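Local structure of putative esterase/lipase/thioesterase (Silicibacter sp., 2PBL) at residues 63-68 against 95-100. The protein is a putative esterase, lipase or thioesterase of the alpha/beta-hydrolase fold that probably hydrolyses ester or thioester bonds, its natural substrate being unknown. Numbering follows the deposited sequence.
Sequences VGLFVF and AVAMPS
The carbonyl oxygen of A97 is gripped twice by the neighbouring strand: F68 N donates to A97 O over 2.8 Å, and V67 CA lends a weaker CA-H...O contact to the same oxygen at 3.3 Å. F66 O also has two partners, A97 N at 2.8 Å and, more weakly, V96 CA, while G64 O accepts from A95 N. F66 gives its N-H to A95 O and takes A97 N at its own O, straddling V96, the pattern of parallel strands, here twisted by 27° against each other. G64 opens the series with backbone angles at which a CB would collide with the preceding carbonyl oxygen, so only glycine fits easily.

Beyond F68 the pattern must change, because P99 has no N-H to offer. Its CD sits 3.3 Å from F68 O, and a water bridges that oxygen to P99 O, donating to both. Strands 64-69 and 94-99 belong to a beta-alpha-beta unit with helix 87-91, inside the central sheet of the alpha/beta-hydrolase fold; strand 131-136, which leads to a probable nucleophile elbow, pairs with the other edge of 64-69.

The side chains alternate between two faces. On one, the small A97 CB leaves room for L65 CD1, at 4.0 Å, and V67 CG2; L65 and A97 both pack on A123 of helix 109-126. V67 CG1, anti to the backbone N (chi1 -177°), reaches P99 CD. On the other, F66 and V96 run side by side, with F66 CD2 against V96 CG2 at 3.8 Å, and A89 of helix 87-91 touches both. Farther along, selenomethionine M98 stretches its unbranched chain past F68 in a Met-aromatic contact: M98 SE lies 5.4 Å from the F68 ring centroid, approaching obliquely, and M98 CE touches F68 CD2; the F68 side chain also meets H136, within the probable nucleophile elbow.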
ATOM      1  N   VAL A  63      -0.417 -20.592  -0.947  1.00 16.73           N
ATOM      2  CA  VAL A  63       1.029 -20.685  -0.970  1.00 17.92           C
ATOM      3  C   VAL A  63       1.666 -19.634  -0.054  1.00 16.49           C
ATOM      4  O   VAL A  63       2.902 -19.623   0.148  1.00 17.10           O
ATOM      5  CB  VAL A  63       1.649 -20.483  -2.398  1.00 19.07           C
ATOM      6  CG1 VAL A  63       1.066 -21.456  -3.404  1.00 20.61           C
ATOM      7  CG2 VAL A  63       1.520 -19.071  -2.889  1.00 19.64           C
ATOM      8  N   GLY A  64       0.841 -18.716   0.446  1.00 15.33           N
ATOM      9  CA  GLY A  64       1.310 -17.648   1.272  1.00 16.21           C
ATOM     10  C   GLY A  64       0.301 -16.526   1.310  1.00 16.34           C
ATOM     11  O   GLY A  64      -0.801 -16.621   0.722  1.00 12.10           O
ATOM     12  N   LEU A  65       0.723 -15.440   1.956  1.00  8.99           N
ATOM     13  CA  LEU A  65      -0.108 -14.269   2.168  1.00 12.27           C
ATOM     14  C   LEU A  65       0.416 -13.017   1.517  1.00 12.24           C
ATOM     15  O   LEU A  65       1.583 -12.652   1.692  1.00 13.03           O
ATOM     16  CB  LEU A  65      -0.203 -13.972   3.670  1.00 13.19           C
ATOM     17  CG  LEU A  65      -0.840 -12.654   4.078  1.00 14.21           C
ATOM     18  CD1 LEU A  65      -2.340 -12.634   3.699  1.00 13.42           C
ATOM     19  CD2 LEU A  65      -0.686 -12.404   5.551  1.00  9.08           C
ATOM     20  N   PHE A  66      -0.467 -12.332   0.797  1.00 13.37           N
ATOM     21  CA  PHE A  66      -0.133 -11.071   0.150  1.00 13.14           C
ATOM     22  C   PHE A  66      -1.017  -9.998   0.757  1.00 13.71           C
ATOM     23  O   PHE A  66      -2.236 -10.121   0.690  1.00 12.96           O
ATOM     24  CB  PHE A  66      -0.320 -11.181  -1.379  1.00 11.19           C
ATOM     25  CG  PHE A  66      -0.454  -9.853  -2.123  1.00 13.73           C
ATOM     26  CD1 PHE A  66       0.292  -8.752  -1.817  1.00 14.87           C
ATOM     27  CD2 PHE A  66      -1.278  -9.773  -3.227  1.00 15.26           C
ATOM     28  CE1 PHE A  66       0.197  -7.612  -2.580  1.00 14.90           C
ATOM     29  CE2 PHE A  66      -1.400  -8.635  -3.966  1.00 17.70           C
ATOM     30  CZ  PHE A  66      -0.653  -7.559  -3.652  1.00 13.41           C
ATOM     31  N   VAL A  67      -0.409  -8.970   1.357  1.00 13.08           N
ATOM     32  CA  VAL A  67      -1.196  -7.852   1.906  1.00 11.38           C
ATOM     33  C   VAL A  67      -1.071  -6.660   0.991  1.00 10.27           C
ATOM     34  O   VAL A  67       0.045  -6.195   0.711  1.00 13.21           O
ATOM     35  CB  VAL A  67      -0.784  -7.426   3.288  1.00 11.67           C
ATOM     36  CG1 VAL A  67      -1.702  -6.290   3.839  1.00 12.47           C
ATOM     37  CG2 VAL A  67      -0.768  -8.630   4.242  1.00 12.03           C
ATOM     38  N   PHE A  68      -2.209  -6.106   0.574  1.00 13.58           N
ATOM     39  CA  PHE A  68      -2.189  -4.892  -0.216  1.00 10.95           C
ATOM     40  C   PHE A  68      -2.748  -3.717   0.597  1.00 11.35           C
ATOM     41  O   PHE A  68      -3.840  -3.809   1.137  1.00 14.08           O
ATOM     42  CB  PHE A  68      -2.919  -5.059  -1.527  1.00 10.91           C
ATOM     43  CG  PHE A  68      -3.060  -3.780  -2.279  1.00 11.93           C
ATOM     44  CD1 PHE A  68      -2.021  -3.295  -3.071  1.00 13.08           C
ATOM     45  CD2 PHE A  68      -4.232  -3.025  -2.165  1.00 12.13           C
ATOM     46  CE1 PHE A  68      -2.176  -2.082  -3.762  1.00 19.49           C
ATOM     47  CE2 PHE A  68      -4.399  -1.849  -2.805  1.00  9.99           C
ATOM     48  CZ  PHE A  68      -3.374  -1.366  -3.647  1.00 15.09           C
ATOM     49  N   ALA A  95      -3.229 -16.075  -0.716  1.00 16.51           N
ATOM     50  CA  ALA A  95      -4.388 -15.455  -0.058  1.00 16.59           C
ATOM     51  C   ALA A  95      -4.082 -13.971  -0.077  1.00 15.74           C
ATOM     52  O   ALA A  95      -2.932 -13.571  -0.038  1.00 16.47           O
ATOM     53  CB  ALA A  95      -4.572 -15.933   1.355  1.00 16.66           C
ATOM     54  N   VAL A  96      -5.096 -13.131  -0.135  1.00 14.86           N
ATOM     55  CA  VAL A  96      -4.841 -11.706  -0.232  1.00 13.98           C
ATOM     56  C   VAL A  96      -5.601 -10.902   0.814  1.00 13.82           C
ATOM     57  O   VAL A  96      -6.825 -10.959   0.879  1.00 13.73           O
ATOM     58  CB  VAL A  96      -5.200 -11.198  -1.677  1.00 16.13           C
ATOM     59  CG1 VAL A  96      -5.015  -9.691  -1.786  1.00 14.04           C
ATOM     60  CG2 VAL A  96      -4.358 -11.940  -2.707  1.00 16.58           C
ATOM     61  N   ALA A  97      -4.870 -10.133   1.628  1.00 13.83           N
ATOM     62  CA  ALA A  97      -5.491  -9.333   2.646  1.00 10.60           C
ATOM     63  C   ALA A  97      -5.458  -7.870   2.258  1.00 12.79           C
ATOM     64  O   ALA A  97      -4.422  -7.391   1.806  1.00 12.34           O
ATOM     65  CB  ALA A  97      -4.774  -9.534   4.016  1.00 11.25           C
HETATM   66  N   MSE A  98      -6.520  -7.142   2.569  1.00 11.56           N
HETATM   67  CA  MSE A  98      -6.604  -5.718   2.307  1.00 11.78           C
HETATM   68  C   MSE A  98      -7.167  -4.945   3.494  1.00 13.11           C
HETATM   69  O   MSE A  98      -8.336  -4.977   3.752  1.00 12.46           O
HETATM   70  CB  MSE A  98      -7.422  -5.445   1.051  1.00 12.52           C
HETATM   71  CG  MSE A  98      -6.650  -5.811  -0.186  1.00 11.18           C
HETATM   72 SE   MSE A  98      -7.653  -5.404  -1.828  0.75 15.95          SE
HETATM   73  CE  MSE A  98      -6.426  -5.984  -3.142  1.00 11.15           C
ATOM     74  N   PRO A  99      -6.306  -4.238   4.246  1.00 14.82           N
ATOM     75  CA  PRO A  99      -6.940  -3.544   5.362  1.00 14.32           C
ATOM     76  C   PRO A  99      -7.419  -2.141   5.050  1.00 16.23           C
ATOM     77  O   PRO A  99      -6.956  -1.480   4.084  1.00 14.29           O
ATOM     78  CB  PRO A  99      -5.784  -3.423   6.363  1.00 15.43           C
ATOM     79  CG  PRO A  99      -4.631  -3.217   5.483  1.00 12.01           C
ATOM     80  CD  PRO A  99      -4.846  -4.091   4.272  1.00 13.01           C
ATOM     81  N   SER A 100      -8.359  -1.706   5.891  1.00 15.95           N
ATOM     82  CA  SER A 100      -8.752  -0.331   6.012  1.00 13.98           C
ATOM     83  C   SER A 100      -7.970   0.141   7.246  1.00 14.39           C
ATOM     84  O   SER A 100      -7.310  -0.670   7.959  1.00 12.96           O
ATOM     85  CB  SER A 100     -10.260  -0.215   6.272  1.00 17.78           C
ATOM     86  OG  SER A 100     -11.048  -0.374   5.111  1.00 13.20           O
TER
HETATM   87  O   HOH W   1      -5.972  -1.903   1.566  1.00 16.14           O